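Local coordinates for protein ATP-dependent DNA helicase (Mycobacterium smegmatis, PDB 5V9X) that unwinds RNA:DNA hybrids as an ATP-dependent 3'-to-5' helicase that tracks along a single strand of DNA, at residues L643-F648 / Y660-L665; K431-L436 / H666-E671; H204-L209 / S489-T494; P232-R237 / L454-N459. All blocks are in the same frame, centred on the assembly; numbering follows the deposited sequence.

In the fold
From the N terminus, helix 200-213 opens contact 3 and helix 232-240 opens contact 4, both in the first RecA-like domain. Residues 431-436 of the second RecA-like domain then open contact 2. Residues 454-459 close contact 4 and residues 489-494 close contact 3, so along the chain contact 4 falls within the span of contact 3. These two touch and tie the first RecA-like domain to the loops that flank helices 461-471 and 479-488. Contact 1 opens and closes between 643 and 665, and residues 666-671 then close contact 2. Along the chain, contact 1 therefore falls within the span of contact 2, which crosses contacts 3 and 4. Contacts 1 and 2 share helix 661-676 and touch.

Contact 1: residues L643-F648 / Y660-L665; sequences LDRKAF and YATDNL
R645 and F648 join the two helices of a helix-strand-helix unit, in which helix 645-653 leads through strand 657-659 into helix 661-676. Their partners are T662, D663 and L665, on the first turns of the second helix. The polar link is a salt bridge. R645 NH2 donates to D663 OD1 at 2.7 Å. The acceptor lies in the guanidinium plane, but the donor meets OD1 from above the carboxylate, and the two planes stand 87° apart. A bend at chi2 of R645 turns its chain toward the aspartate. The R645 NE end is paired with D649, so two acids hold the guanidinium.

The apolar link is the ring of F648. Its CZ meets L665 CG at 3.6 Å, at the ring edge. Farther round, CE2 lies 3.8 Å from T662 CG2, which also sits at the edge and in the ring plane. The ring edge thus fits against two side chains one turn apart on helix 661-676. D644 caps helix 645-653: its OD1 accepts from A647 N at 3.2 Å.

Strand 657-659 is an edge strand of the second parallel sheet, and its F657 touches both T662 and L665. F648 and L665 pack on L640 of helix 627-640. L665 also touches L436 and I437 of helix 433-448.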
# COMPACT_ATOMS: atom_id res chain seq x y z
N LEU A 643 -6.14 34.39 -1.44
CA LEU A 643 -4.94 35.07 -1.92
C LEU A 643 -5.28 35.89 -3.15
O LEU A 643 -5.97 35.41 -4.05
CB LEU A 643 -3.83 34.08 -2.25
CG LEU A 643 -3.32 33.16 -1.14
CD1 LEU A 643 -2.30 32.18 -1.71
CD2 LEU A 643 -2.72 33.96 -0.01
N ASP A 644 -4.77 37.12 -3.20
CA ASP A 644 -4.78 37.87 -4.44
C ASP A 644 -4.03 37.07 -5.51
O ASP A 644 -3.18 36.23 -5.20
CB ASP A 644 -4.15 39.25 -4.25
CG ASP A 644 -2.74 39.18 -3.68
OD1 ASP A 644 -2.29 38.08 -3.31
OD2 ASP A 644 -2.08 40.24 -3.60
N ARG A 645 -4.35 37.35 -6.77
CA ARG A 645 -3.79 36.55 -7.86
C ARG A 645 -2.26 36.56 -7.86
O ARG A 645 -1.65 35.63 -8.39
CB ARG A 645 -4.32 37.06 -9.20
CG ARG A 645 -4.02 36.14 -10.38
CD ARG A 645 -4.61 34.75 -10.18
NE ARG A 645 -4.24 33.84 -11.26
CZ ARG A 645 -4.97 33.65 -12.35
NH1 ARG A 645 -6.12 34.30 -12.51
NH2 ARG A 645 -4.56 32.81 -13.29
N LYS A 646 -1.64 37.56 -7.25
CA LYS A 646 -0.18 37.62 -7.18
C LYS A 646 0.36 36.53 -6.28
O LYS A 646 1.03 35.60 -6.75
CB LYS A 646 0.28 39.00 -6.69
CG LYS A 646 -0.29 40.17 -7.49
CD LYS A 646 -0.17 39.95 -8.99
CE LYS A 646 -1.54 39.81 -9.64
NZ LYS A 646 -1.45 39.28 -11.03
N ALA A 647 0.08 36.61 -4.97
CA ALA A 647 0.51 35.57 -4.04
C ALA A 647 0.03 34.20 -4.47
O ALA A 647 0.70 33.19 -4.23
CB ALA A 647 0.02 35.89 -2.63
N PHE A 648 -1.14 34.14 -5.11
CA PHE A 648 -1.65 32.88 -5.64
C PHE A 648 -0.69 32.32 -6.69
O PHE A 648 -0.32 31.14 -6.65
CB PHE A 648 -3.04 33.10 -6.23
CG PHE A 648 -3.78 31.83 -6.54
CD1 PHE A 648 -4.67 31.30 -5.63
CD2 PHE A 648 -3.59 31.18 -7.75
CE1 PHE A 648 -5.36 30.14 -5.91
CE2 PHE A 648 -4.27 30.02 -8.04
CZ PHE A 648 -5.16 29.50 -7.12
N TYR A 660 -2.44 25.09 -17.61
CA TYR A 660 -3.49 25.94 -17.07
C TYR A 660 -3.84 25.54 -15.65
O TYR A 660 -4.98 25.73 -15.20
CB TYR A 660 -4.74 25.89 -17.96
CG TYR A 660 -4.50 26.30 -19.39
CD1 TYR A 660 -4.24 27.62 -19.73
CD2 TYR A 660 -4.57 25.36 -20.42
CE1 TYR A 660 -4.03 28.00 -21.04
CE2 TYR A 660 -4.36 25.73 -21.73
CZ TYR A 660 -4.10 27.05 -22.04
OH TYR A 660 -3.89 27.41 -23.35
N ALA A 661 -2.87 24.99 -14.92
CA ALA A 661 -3.14 24.52 -13.56
C ALA A 661 -3.46 25.68 -12.62
O ALA A 661 -4.26 25.52 -11.70
CB ALA A 661 -1.96 23.71 -13.04
N THR A 662 -2.84 26.85 -12.83
CA THR A 662 -3.14 28.00 -11.99
C THR A 662 -4.54 28.55 -12.28
O THR A 662 -5.29 28.87 -11.35
CB THR A 662 -2.09 29.09 -12.18
OG1 THR A 662 -0.80 28.59 -11.82
CG2 THR A 662 -2.41 30.29 -11.31
N ASP A 663 -4.90 28.67 -13.56
CA ASP A 663 -6.21 29.19 -13.91
C ASP A 663 -7.33 28.32 -13.34
O ASP A 663 -8.30 28.83 -12.78
CB ASP A 663 -6.35 29.28 -15.43
CG ASP A 663 -5.58 30.45 -16.02
OD1 ASP A 663 -5.62 31.56 -15.43
OD2 ASP A 663 -4.94 30.27 -17.07
N ASN A 664 -7.19 27.00 -13.46
CA ASN A 664 -8.27 26.10 -13.07
C ASN A 664 -8.41 25.99 -11.56
O ASN A 664 -9.53 25.84 -11.05
CB ASN A 664 -8.06 24.73 -13.69
CG ASN A 664 -8.37 24.70 -15.16
OD1 ASN A 664 -9.52 24.50 -15.56
ND2 ASN A 664 -7.36 24.91 -15.99
N LEU A 665 -7.30 26.04 -10.82
CA LEU A 665 -7.39 26.02 -9.37
C LEU A 665 -8.05 27.30 -8.85
O LEU A 665 -8.93 27.24 -7.99
CB LEU A 665 -6.00 25.86 -8.75
CG LEU A 665 -5.97 25.98 -7.23
CD1 LEU A 665 -6.81 24.89 -6.58
CD2 LEU A 665 -4.54 25.95 -6.71

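Contact 2: residues K431-L436 / H666-E671; sequences KHRTDL and HQLLRE. With nucleotides of chain B.
R433 runs alongside L668, in the opposite direction, and reaches E671, joining the start of helix 433-448 to helix 661-676. Its CB is 4.0 Å from L668 CD1. The chain then bends at chi2 and chi3 and runs back over the leucine. CD and NE stay near the same methyl. L668 CD1 sits over the centre of one guanidinium face, 3.7 Å above the plane. NH1 passes over the helix backbone, 3.4 Å from L668 CA. At the tip, NH2 makes a weak hydrogen bond to E671 OE1 at 3.1 Å, part of a salt bridge. The carboxylate lies at the guanidinium edge, with the two planes 54° apart. The other methyl of L668, CD2, rests 3.6 Å from R433 O.

The two residues before R433 hold the bound DNA. The H432 ring is sandwiched: the base of DC3 of chain B lies over one face, its N3 over the ring centre, 3.3 Å above the plane, and D435 CB covers the opposite face. K431 NZ donates to OP1 of DC4 of chain B at 3.0 Å. D435 OD2 accepts from K431 N at 2.8 Å, which ties the DNA-binding turn to the helix.

P865, at the start of helix 865-870, covers R433, L668 and E671. L436 touches V260 and V262 of strand 256-262, in the second parallel sheet.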
# COMPACT_ATOMS: atom_id res chain seq x y z
N LYS A 431 -6.93 14.35 -12.99
CA LYS A 431 -8.01 13.83 -13.83
C LYS A 431 -9.21 14.77 -13.87
O LYS A 431 -9.89 14.84 -14.91
CB LYS A 431 -8.46 12.45 -13.34
CG LYS A 431 -7.46 11.34 -13.61
CD LYS A 431 -7.89 10.03 -12.95
CE LYS A 431 -9.20 9.51 -13.50
NZ LYS A 431 -9.57 8.19 -12.92
N HIS A 432 -9.49 15.48 -12.78
CA HIS A 432 -10.65 16.37 -12.71
C HIS A 432 -10.33 17.50 -11.74
O HIS A 432 -9.21 17.61 -11.23
CB HIS A 432 -11.91 15.59 -12.32
CG HIS A 432 -11.76 14.79 -11.07
ND1 HIS A 432 -11.13 13.56 -11.04
CD2 HIS A 432 -12.16 15.04 -9.80
CE1 HIS A 432 -11.15 13.09 -9.80
NE2 HIS A 432 -11.77 13.97 -9.03
N ARG A 433 -11.34 18.32 -11.46
CA ARG A 433 -11.12 19.57 -10.74
C ARG A 433 -10.59 19.32 -9.33
O ARG A 433 -9.51 19.81 -8.97
CB ARG A 433 -12.42 20.38 -10.69
CG ARG A 433 -12.88 20.85 -12.06
CD ARG A 433 -12.98 22.37 -12.12
NE ARG A 433 -14.33 22.85 -11.84
CZ ARG A 433 -14.65 24.13 -11.68
NH1 ARG A 433 -13.72 25.06 -11.78
NH2 ARG A 433 -15.91 24.48 -11.43
N THR A 434 -11.32 18.55 -8.52
CA THR A 434 -10.87 18.32 -7.15
C THR A 434 -9.62 17.44 -7.09
O THR A 434 -8.93 17.44 -6.07
CB THR A 434 -11.97 17.69 -6.30
OG1 THR A 434 -12.32 16.40 -6.83
CG2 THR A 434 -13.19 18.59 -6.27
N ASP A 435 -9.33 16.68 -8.15
CA ASP A 435 -8.08 15.95 -8.19
C ASP A 435 -6.89 16.89 -8.31
O ASP A 435 -5.79 16.57 -7.85
CB ASP A 435 -8.08 14.95 -9.35
CG ASP A 435 -6.89 14.00 -9.31
OD1 ASP A 435 -6.27 13.86 -8.24
OD2 ASP A 435 -6.57 13.41 -10.36
N LEU A 436 -7.09 18.06 -8.92
CA LEU A 436 -6.03 19.05 -9.03
C LEU A 436 -5.54 19.49 -7.65
O LEU A 436 -4.33 19.64 -7.43
CB LEU A 436 -6.51 20.25 -9.84
CG LEU A 436 -5.63 21.50 -9.89
CD1 LEU A 436 -4.28 21.19 -10.51
CD2 LEU A 436 -6.34 22.61 -10.66
N HIS A 666 -7.62 28.45 -9.37
CA HIS A 666 -8.21 29.72 -8.97
C HIS A 666 -9.70 29.74 -9.28
O HIS A 666 -10.52 30.12 -8.43
CB HIS A 666 -7.50 30.87 -9.66
CG HIS A 666 -7.88 32.22 -9.14
ND1 HIS A 666 -9.11 32.80 -9.40
CD2 HIS A 666 -7.20 33.11 -8.38
CE1 HIS A 666 -9.16 33.98 -8.81
NE2 HIS A 666 -8.02 34.20 -8.19
N GLN A 667 -10.07 29.35 -10.50
CA GLN A 667 -11.48 29.33 -10.88
C GLN A 667 -12.27 28.37 -10.02
O GLN A 667 -13.40 28.67 -9.61
CB GLN A 667 -11.62 28.97 -12.36
CG GLN A 667 -13.03 29.09 -12.88
CD GLN A 667 -13.30 28.17 -14.05
OE1 GLN A 667 -12.42 27.44 -14.49
NE2 GLN A 667 -14.53 28.20 -14.55
N LEU A 668 -11.70 27.20 -9.72
CA LEU A 668 -12.39 26.21 -8.89
C LEU A 668 -12.71 26.79 -7.51
O LEU A 668 -13.84 26.68 -7.03
CB LEU A 668 -11.53 24.95 -8.76
CG LEU A 668 -12.00 23.90 -7.76
CD1 LEU A 668 -13.34 23.31 -8.18
CD2 LEU A 668 -10.96 22.80 -7.62
N LEU A 669 -11.72 27.41 -6.87
CA LEU A 669 -11.94 27.94 -5.53
C LEU A 669 -12.84 29.17 -5.57
O LEU A 669 -13.67 29.36 -4.67
CB LEU A 669 -10.60 28.28 -4.88
CG LEU A 669 -9.68 27.07 -4.73
CD1 LEU A 669 -8.32 27.47 -4.19
CD2 LEU A 669 -10.33 26.03 -3.83
N ARG A 670 -12.71 30.00 -6.60
CA ARG A 670 -13.61 31.14 -6.75
C ARG A 670 -15.06 30.68 -6.86
O ARG A 670 -15.93 31.17 -6.13
CB ARG A 670 -13.21 31.97 -7.97
CG ARG A 670 -14.14 33.14 -8.24
CD ARG A 670 -13.66 34.01 -9.40
NE ARG A 670 -13.47 33.25 -10.63
CZ ARG A 670 -14.45 32.81 -11.41
NH1 ARG A 670 -15.71 33.04 -11.08
NH2 ARG A 670 -14.17 32.13 -12.51
N GLU A 671 -15.33 29.72 -7.75
CA GLU A 671 -16.69 29.23 -7.93
C GLU A 671 -17.22 28.57 -6.67
O GLU A 671 -18.39 28.73 -6.32
CB GLU A 671 -16.76 28.26 -9.10
CG GLU A 671 -16.54 28.89 -10.47
CD GLU A 671 -16.75 27.90 -11.59
OE1 GLU A 671 -17.64 27.04 -11.46
OE2 GLU A 671 -16.02 27.98 -12.60
P DC B 3 -13.97 12.81 -18.01
OP1 DC B 3 -12.84 13.48 -18.69
OP2 DC B 3 -14.74 11.76 -18.72
O5' DC B 3 -13.43 12.21 -16.63
C5' DC B 3 -12.15 11.57 -16.61
C4' DC B 3 -11.97 10.72 -15.35
O4' DC B 3 -12.16 11.54 -14.17
C3' DC B 3 -12.92 9.53 -15.20
O3' DC B 3 -12.21 8.40 -14.72
C2' DC B 3 -13.93 10.04 -14.17
C1' DC B 3 -13.04 10.89 -13.28
N1 DC B 3 -13.77 11.92 -12.50
C2 DC B 3 -13.95 11.75 -11.12
O2 DC B 3 -13.50 10.74 -10.57
N3 DC B 3 -14.62 12.70 -10.42
C4 DC B 3 -15.09 13.78 -11.05
N4 DC B 3 -15.75 14.69 -10.32
C5 DC B 3 -14.92 13.97 -12.45
C6 DC B 3 -14.26 13.03 -13.13
P DC B 4 -11.87 7.17 -15.69
OP1 DC B 4 -10.79 6.38 -15.05
OP2 DC B 4 -11.67 7.72 -17.05
O5' DC B 4 -13.20 6.28 -15.69
C5' DC B 4 -13.59 5.58 -14.51
C4' DC B 4 -15.11 5.49 -14.41
O4' DC B 4 -15.67 6.78 -14.69
C3' DC B 4 -15.77 4.53 -15.40
O3' DC B 4 -16.08 3.30 -14.76
C2' DC B 4 -17.05 5.26 -15.86
C1' DC B 4 -16.99 6.61 -15.13
N1 DC B 4 -17.35 7.77 -16.00
C2 DC B 4 -18.68 8.22 -16.05
O2 DC B 4 -19.54 7.65 -15.37
N3 DC B 4 -18.98 9.28 -16.85
C4 DC B 4 -18.03 9.87 -17.57
N4 DC B 4 -18.38 10.91 -18.33
C5 DC B 4 -16.67 9.43 -17.53
C6 DC B 4 -16.38 8.39 -16.74

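Contact 3: residues H204-L209 / S489-T494; sequences HLALSL and SAPFAT
S489 OG is hydrogen-bonded to V486 O and lies against L207 CD2, 3.7 Å away. The same hydroxyl sits at the edge of the F492 ring, in its plane. Here helix 200-213 of the first RecA-like domain meets the loop after helix 479-488, in the winged-helix region. The loop makes a type I beta turn from A490 to A493. No hydrogen bond crosses between the two segments, and all five touching residues are buried.

A206 faces the start of the turn. Its CB meets P491 CD at 3.7 Å and is 4.1 Å from S489 CB. The small methyl lets the loop approach closely: the A206 and S489 CA atoms are 5.7 Å apart. H467 of helix 461-471 touches L207 and packs edge-to-face on H204. A backbone bond between P491 and N459 ties the turn to residues 454-459.

L207 and F492 close the contact. CG of L207 stands anti to its carbonyl carbon (chi1 -72°), which puts CD1 beside F492 and CD2 beside S489. The two side chains of L207 and F492 cross at about a right angle, with L207 CD1 3.7 Å from F492 CE2.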
# COMPACT_ATOMS: atom_id res chain seq x y z
N HIS A 204 2.24 -10.95 8.52
CA HIS A 204 2.57 -12.22 7.88
C HIS A 204 4.08 -12.37 7.72
O HIS A 204 4.65 -13.42 8.04
CB HIS A 204 1.86 -12.27 6.53
CG HIS A 204 1.74 -13.65 5.95
ND1 HIS A 204 2.71 -14.20 5.13
CD2 HIS A 204 0.75 -14.56 6.03
CE1 HIS A 204 2.32 -15.40 4.75
NE2 HIS A 204 1.14 -15.65 5.28
N LEU A 205 4.74 -11.31 7.25
CA LEU A 205 6.20 -11.34 7.11
C LEU A 205 6.89 -11.38 8.46
O LEU A 205 7.92 -12.05 8.62
CB LEU A 205 6.67 -10.13 6.29
CG LEU A 205 8.17 -9.86 6.21
CD1 LEU A 205 8.94 -11.10 5.73
CD2 LEU A 205 8.45 -8.67 5.29
N ALA A 206 6.34 -10.67 9.46
CA ALA A 206 6.95 -10.66 10.78
C ALA A 206 6.99 -12.05 11.39
O ALA A 206 7.97 -12.42 12.05
CB ALA A 206 6.19 -9.70 11.70
N LEU A 207 5.95 -12.85 11.16
CA LEU A 207 5.92 -14.21 11.70
C LEU A 207 6.80 -15.16 10.91
O LEU A 207 7.45 -16.03 11.49
CB LEU A 207 4.48 -14.72 11.76
CG LEU A 207 3.59 -14.10 12.83
CD1 LEU A 207 2.20 -14.70 12.80
CD2 LEU A 207 4.22 -14.27 14.21
N SER A 208 6.83 -15.01 9.58
CA SER A 208 7.74 -15.81 8.76
C SER A 208 9.18 -15.67 9.24
O SER A 208 9.90 -16.67 9.36
CB SER A 208 7.63 -15.41 7.29
OG SER A 208 6.38 -15.81 6.74
N LEU A 209 9.60 -14.44 9.54
CA LEU A 209 10.97 -14.22 9.98
C LEU A 209 11.24 -14.85 11.35
O LEU A 209 12.35 -15.32 11.60
CB LEU A 209 11.27 -12.72 10.02
CG LEU A 209 11.25 -12.00 8.66
CD1 LEU A 209 11.54 -10.52 8.83
CD2 LEU A 209 12.22 -12.65 7.69
N SER A 489 7.77 -11.32 17.57
CA SER A 489 7.45 -10.42 16.48
C SER A 489 6.86 -9.11 17.02
O SER A 489 6.50 -9.00 18.19
CB SER A 489 6.46 -11.07 15.51
OG SER A 489 5.22 -11.33 16.14
N ALA A 490 6.77 -8.12 16.15
CA ALA A 490 6.25 -6.81 16.51
C ALA A 490 4.73 -6.78 16.64
O ALA A 490 4.22 -6.22 17.63
CB ALA A 490 6.72 -5.75 15.51
N PRO A 491 3.95 -7.33 15.70
CA PRO A 491 2.49 -7.19 15.79
C PRO A 491 1.86 -7.98 16.93
O PRO A 491 0.66 -7.80 17.19
CB PRO A 491 1.99 -7.71 14.43
CG PRO A 491 3.19 -7.76 13.56
CD PRO A 491 4.33 -8.06 14.47
N PHE A 492 2.61 -8.85 17.60
CA PHE A 492 2.06 -9.68 18.67
C PHE A 492 2.83 -9.52 19.98
O PHE A 492 2.74 -10.38 20.85
CB PHE A 492 2.05 -11.15 18.24
CG PHE A 492 1.24 -11.41 17.00
CD1 PHE A 492 -0.13 -11.64 17.08
CD2 PHE A 492 1.84 -11.43 15.75
CE1 PHE A 492 -0.88 -11.88 15.95
CE2 PHE A 492 1.09 -11.67 14.61
CZ PHE A 492 -0.26 -11.90 14.71
N ALA A 493 3.56 -8.41 20.13
CA ALA A 493 4.36 -8.20 21.33
C ALA A 493 3.52 -8.12 22.60
O ALA A 493 4.06 -8.30 23.70
CB ALA A 493 5.20 -6.93 21.18
N THR A 494 2.22 -7.85 22.48
CA THR A 494 1.33 -7.77 23.63
C THR A 494 0.18 -8.77 23.55
O THR A 494 -0.83 -8.60 24.23
CB THR A 494 0.77 -6.35 23.80
OG1 THR A 494 -0.19 -6.10 22.76
CG2 THR A 494 1.88 -5.32 23.72

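Contact 4: residues P232-R237 / L454-N459; sequences PEEVAR and LRVPAN
E234 carries the polar part of the contact, reaching V456 with one carboxylate oxygen and R237 with the other. V456 N donates to E234 OE2 at 3.2 Å. The bond is nearly straight, with an N-H...O angle of 170°, and uses the anti lone pair of OE2. OE1 forms a salt bridge with R237 NE at 3.1 Å, one turn further along the helix. It lies in the guanidinium plane of R237, while NE meets it from above the carboxylate. The glutamate is thus held between a loop amide and its own helix. A bend at chi2 (76°) turns the carboxylate along the helix toward R237. The guanidinium has a second partner in the neighbouring loop: R237 NH1 donates to A490 O. Backbone bonding between L454 and R230 adds a tie just before the helix.

The remaining contacts are packing. V456 CG2 lies against the carboxylate, 3.5 Å from E234 OE2. R237 NH2 comes to 4.0 Å from V456 CB. E234 CG passes 3.8 Å from L454 O. V235 CG2 and L454 CD1 meet more loosely, at 4.5 Å.

Helix 232-240 is the crossover helix of a beta-alpha-beta unit between parallel strands 221-226 and 245-248. V235 and A236 pack on L66 of strand 64-68, which lies between those two strands in the sheet. This is the RecA-like fold of a helicase motor domain, here joined to the loop that leads into helix 461-471.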
# COMPACT_ATOMS: atom_id res chain seq x y z
N PRO A 232 10.61 6.54 12.51
CA PRO A 232 11.76 5.62 12.46
C PRO A 232 11.72 4.56 13.54
O PRO A 232 12.01 3.39 13.27
CB PRO A 232 12.96 6.56 12.62
CG PRO A 232 12.48 7.87 12.12
CD PRO A 232 11.03 7.95 12.51
N GLU A 233 11.35 4.93 14.77
CA GLU A 233 11.38 3.97 15.87
C GLU A 233 10.36 2.85 15.68
O GLU A 233 10.60 1.72 16.11
CB GLU A 233 11.15 4.69 17.20
CG GLU A 233 9.96 5.66 17.22
CD GLU A 233 10.34 7.07 16.80
OE1 GLU A 233 11.33 7.23 16.05
OE2 GLU A 233 9.64 8.02 17.21
N GLU A 234 9.23 3.14 15.04
CA GLU A 234 8.20 2.12 14.88
C GLU A 234 8.53 1.15 13.75
O GLU A 234 8.32 -0.06 13.89
CB GLU A 234 6.84 2.76 14.63
CG GLU A 234 5.71 1.77 14.35
CD GLU A 234 5.21 1.05 15.60
OE1 GLU A 234 5.95 0.96 16.61
OE2 GLU A 234 4.06 0.56 15.57
N VAL A 235 9.04 1.66 12.63
CA VAL A 235 9.46 0.78 11.54
C VAL A 235 10.62 -0.11 11.99
O VAL A 235 10.69 -1.29 11.63
CB VAL A 235 9.83 1.62 10.30
CG1 VAL A 235 10.38 0.73 9.20
CG2 VAL A 235 8.62 2.39 9.80
N ALA A 236 11.53 0.45 12.79
CA ALA A 236 12.61 -0.35 13.34
C ALA A 236 12.08 -1.43 14.28
O ALA A 236 12.64 -2.53 14.35
CB ALA A 236 13.61 0.54 14.08
N ARG A 237 11.00 -1.13 15.00
CA ARG A 237 10.37 -2.15 15.84
C ARG A 237 9.71 -3.24 15.00
O ARG A 237 9.70 -4.41 15.41
CB ARG A 237 9.34 -1.50 16.77
CG ARG A 237 8.93 -2.37 17.94
CD ARG A 237 7.87 -1.70 18.79
NE ARG A 237 6.55 -1.71 18.15
CZ ARG A 237 5.74 -2.77 18.15
NH1 ARG A 237 6.11 -3.89 18.76
NH2 ARG A 237 4.56 -2.70 17.55
N LEU A 454 3.19 5.63 10.13
CA LEU A 454 2.79 4.23 10.05
C LEU A 454 2.65 3.64 11.44
O LEU A 454 3.35 4.03 12.38
CB LEU A 454 3.80 3.43 9.23
CG LEU A 454 4.05 3.95 7.81
CD1 LEU A 454 5.10 3.10 7.10
CD2 LEU A 454 2.76 4.00 7.00
N ARG A 455 1.74 2.68 11.57
CA ARG A 455 1.49 2.01 12.84
C ARG A 455 1.24 0.53 12.57
O ARG A 455 0.38 0.18 11.75
CB ARG A 455 0.30 2.64 13.58
CG ARG A 455 0.08 2.09 14.98
CD ARG A 455 -0.59 3.13 15.89
NE ARG A 455 -1.78 3.72 15.29
CZ ARG A 455 -1.86 4.99 14.89
NH1 ARG A 455 -0.82 5.80 15.03
NH2 ARG A 455 -2.98 5.45 14.35
N VAL A 456 1.99 -0.33 13.25
CA VAL A 456 1.89 -1.77 13.10
C VAL A 456 0.55 -2.24 13.65
O VAL A 456 0.26 -2.01 14.83
CB VAL A 456 3.05 -2.49 13.80
CG1 VAL A 456 2.89 -4.00 13.70
CG2 VAL A 456 4.38 -2.05 13.22
N PRO A 457 -0.30 -2.88 12.85
CA PRO A 457 -1.51 -3.50 13.39
C PRO A 457 -1.18 -4.45 14.53
O PRO A 457 -0.27 -5.28 14.42
CB PRO A 457 -2.11 -4.23 12.18
CG PRO A 457 -1.63 -3.45 11.01
CD PRO A 457 -0.24 -2.97 11.38
N ALA A 458 -1.92 -4.33 15.62
CA ALA A 458 -1.64 -5.06 16.85
C ALA A 458 -2.51 -6.31 16.93
O ALA A 458 -3.73 -6.25 16.74
CB ALA A 458 -1.88 -4.18 18.07
N ASN A 459 -1.87 -7.44 17.21
CA ASN A 459 -2.54 -8.72 17.44
C ASN A 459 -3.55 -9.10 16.35
O ASN A 459 -4.71 -9.37 16.65
CB ASN A 459 -3.21 -8.72 18.80
CG ASN A 459 -2.25 -8.37 19.92
OD1 ASN A 459 -1.04 -8.57 19.81
ND2 ASN A 459 -2.79 -7.83 21.02